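Local coordinates for major capsid protein (Faustovirus, PDB 5J7O), which probably builds the outer protein shell of this large double-stranded DNA virus as a trimer of double jelly-roll subunits, at residues P231-A235 with R274-Q278. Numbering follows the deposited sequence.
Sequences PVEAA and RKLTQ
Leu276 reaches with its two methyls to Glu233 and Ala235 of the neighbouring antiparallel strand. Its CB lies 4.2 Å from Ala234 O. At CG the chain forks. CG stands anti to the carbonyl carbon (chi1 -58°), and the two methyls part from there toward different neighbours. CD1 meets the carboxylate end of Glu233, 3.4 Å from CD, with both oxygens close by. CD2 packs on Ala235, 3.7 Å from its CB. The same CB also touches Arg274 NH1. Glu233, Ala235, Leu276 and Gln278 share this face of the ladder. Further along, the Gln278 chain bends at chi2, which brings its amide beside Pro231: NE2 is 3.3 Å from Pro231 CB. Its OE1 lies near Glu233 CB, a looser contact.

The backbones of Ala234 and Thr277 form the hydrogen-bonded pair of the ladder. Ala234 N donates to Thr277 O at 2.7 Å, and Thr277 N returns a bond to Ala234 O at 2.9 Å. Both are nearly straight (167° and 163°). On the other face, Ala234 CB and Thr277 CG2 stand 4.3 Å apart.

The Arg274 side chain also reaches the second subunit, where NH2 makes a salt bridge to Glu229 and NE a hydrogen bond to Thr285, both of that subunit. Within the chain, strands 232-240 and 273-280 make a two-stranded sheet. Strands of the second and third subunits pair with it in antiparallel fashion, on Ala235 and Arg274 to Leu276 and on Gln278 respectively. The two-stranded antiparallel pair thus sits among strands from all three subunits, consistent with a part in joining them.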
ATOM      1  N   PRO B 231       1.464  -9.917   3.578  1.00 36.79           N
ATOM      2  CA  PRO B 231       1.815 -10.206   2.184  1.00 36.33           C
ATOM      3  C   PRO B 231       3.319 -10.149   1.970  1.00 34.94           C
ATOM      4  O   PRO B 231       4.041  -9.420   2.654  1.00 36.06           O
ATOM      5  CB  PRO B 231       1.099  -9.101   1.398  1.00 36.75           C
ATOM      6  CG  PRO B 231       0.014  -8.621   2.304  1.00 37.81           C
ATOM      7  CD  PRO B 231       0.553  -8.764   3.695  1.00 38.35           C
ATOM      8  N   VAL B 232       3.790 -10.939   1.008  1.00 33.61           N
ATOM      9  CA  VAL B 232       5.198 -10.970   0.631  1.00 37.20           C
ATOM     10  C   VAL B 232       5.286 -10.728  -0.869  1.00 38.42           C
ATOM     11  O   VAL B 232       4.693 -11.473  -1.659  1.00 38.50           O
ATOM     12  CB  VAL B 232       5.874 -12.298   1.011  1.00 38.89           C
ATOM     13  CG1 VAL B 232       7.315 -12.310   0.531  1.00 40.05           C
ATOM     14  CG2 VAL B 232       5.812 -12.511   2.518  1.00 38.77           C
ATOM     15  N   GLU B 233       6.023  -9.690  -1.256  1.00 40.03           N
ATOM     16  CA  GLU B 233       6.119  -9.284  -2.651  1.00 40.64           C
ATOM     17  C   GLU B 233       7.145 -10.137  -3.386  1.00 38.16           C
ATOM     18  O   GLU B 233       8.279 -10.295  -2.925  1.00 38.48           O
ATOM     19  CB  GLU B 233       6.495  -7.806  -2.732  1.00 45.39           C
ATOM     20  CG  GLU B 233       6.750  -7.286  -4.131  1.00 50.51           C
ATOM     21  CD  GLU B 233       7.170  -5.830  -4.125  1.00 55.28           C
ATOM     22  OE1 GLU B 233       8.382  -5.557  -4.256  1.00 56.78           O
ATOM     23  OE2 GLU B 233       6.288  -4.959  -3.974  1.00 56.08           O
ATOM     24  N   ALA B 234       6.747 -10.681  -4.535  1.00 36.11           N
ATOM     25  CA  ALA B 234       7.598 -11.554  -5.329  1.00 37.01           C
ATOM     26  C   ALA B 234       7.667 -11.044  -6.761  1.00 39.89           C
ATOM     27  O   ALA B 234       6.646 -10.668  -7.345  1.00 42.52           O
ATOM     28  CB  ALA B 234       7.085 -12.998  -5.313  1.00 37.00           C
ATOM     29  N   ALA B 235       8.872 -11.040  -7.322  1.00 39.38           N
ATOM     30  CA  ALA B 235       9.108 -10.576  -8.681  1.00 36.82           C
ATOM     31  C   ALA B 235       9.251 -11.759  -9.630  1.00 36.07           C
ATOM     32  O   ALA B 235       9.715 -12.837  -9.246  1.00 35.97           O
ATOM     33  CB  ALA B 235      10.357  -9.697  -8.750  1.00 35.08           C
ATOM     34  N   ARG B 274       9.602  -6.291 -15.137  1.00 32.45           N
ATOM     35  CA  ARG B 274       9.173  -7.460 -14.386  1.00 32.91           C
ATOM     36  C   ARG B 274       7.798  -7.195 -13.787  1.00 33.69           C
ATOM     37  O   ARG B 274       7.403  -6.045 -13.575  1.00 33.69           O
ATOM     38  CB  ARG B 274      10.147  -7.798 -13.252  1.00 33.83           C
ATOM     39  CG  ARG B 274      11.620  -7.673 -13.581  1.00 35.89           C
ATOM     40  CD  ARG B 274      12.470  -7.994 -12.355  1.00 35.40           C
ATOM     41  NE  ARG B 274      12.695  -6.826 -11.506  1.00 37.25           N
ATOM     42  CZ  ARG B 274      13.099  -6.889 -10.240  1.00 38.44           C
ATOM     43  NH1 ARG B 274      13.303  -8.066  -9.664  1.00 38.21           N
ATOM     44  NH2 ARG B 274      13.286  -5.776  -9.543  1.00 39.16           N
ATOM     45  N   LYS B 275       7.076  -8.271 -13.500  1.00 33.98           N
ATOM     46  CA  LYS B 275       5.836  -8.169 -12.750  1.00 33.45           C
ATOM     47  C   LYS B 275       6.100  -8.419 -11.272  1.00 33.89           C
ATOM     48  O   LYS B 275       6.985  -9.195 -10.900  1.00 32.34           O
ATOM     49  CB  LYS B 275       4.793  -9.165 -13.264  1.00 33.36           C
ATOM     50  CG  LYS B 275       4.311  -8.892 -14.678  1.00 36.58           C
ATOM     51  CD  LYS B 275       3.406 -10.005 -15.195  1.00 39.88           C
ATOM     52  CE  LYS B 275       2.033  -9.970 -14.545  1.00 41.75           C
ATOM     53  NZ  LYS B 275       1.110 -10.960 -15.171  1.00 42.16           N
ATOM     54  N   LEU B 276       5.331  -7.739 -10.429  1.00 34.52           N
ATOM     55  CA  LEU B 276       5.316  -7.997  -8.997  1.00 37.14           C
ATOM     56  C   LEU B 276       3.975  -8.612  -8.631  1.00 40.68           C
ATOM     57  O   LEU B 276       2.921  -8.066  -8.977  1.00 46.97           O
ATOM     58  CB  LEU B 276       5.539  -6.715  -8.189  1.00 35.49           C
ATOM     59  CG  LEU B 276       6.813  -5.900  -8.418  1.00 35.30           C
ATOM     60  CD1 LEU B 276       6.903  -4.779  -7.393  1.00 34.66           C
ATOM     61  CD2 LEU B 276       8.046  -6.784  -8.363  1.00 34.63           C
ATOM     62  N   THR B 277       4.014  -9.753  -7.953  1.00 37.43           N
ATOM     63  CA  THR B 277       2.827 -10.334  -7.352  1.00 38.38           C
ATOM     64  C   THR B 277       3.070 -10.509  -5.860  1.00 38.63           C
ATOM     65  O   THR B 277       4.212 -10.513  -5.391  1.00 39.23           O
ATOM     66  CB  THR B 277       2.453 -11.681  -7.987  1.00 42.61           C
ATOM     67  OG1 THR B 277       1.078 -11.973  -7.709  1.00 45.18           O
ATOM     68  CG2 THR B 277       3.313 -12.797  -7.419  1.00 43.21           C
ATOM     69  N   GLN B 278       1.981 -10.645  -5.114  1.00 37.94           N
ATOM     70  CA  GLN B 278       2.043 -10.819  -3.674  1.00 38.76           C
ATOM     71  C   GLN B 278       1.559 -12.212  -3.303  1.00 36.57           C
ATOM     72  O   GLN B 278       0.570 -12.705  -3.854  1.00 35.20           O
ATOM     73  CB  GLN B 278       1.205  -9.760  -2.955  1.00 43.16           C
ATOM     74  CG  GLN B 278       1.609  -8.341  -3.296  1.00 48.09           C
ATOM     75  CD  GLN B 278       1.650  -7.439  -2.081  1.00 53.43           C
ATOM     76  OE1 GLN B 278       2.675  -6.824  -1.787  1.00 57.22           O
ATOM     77  NE2 GLN B 278       0.532  -7.353  -1.370  1.00 55.62           N
TER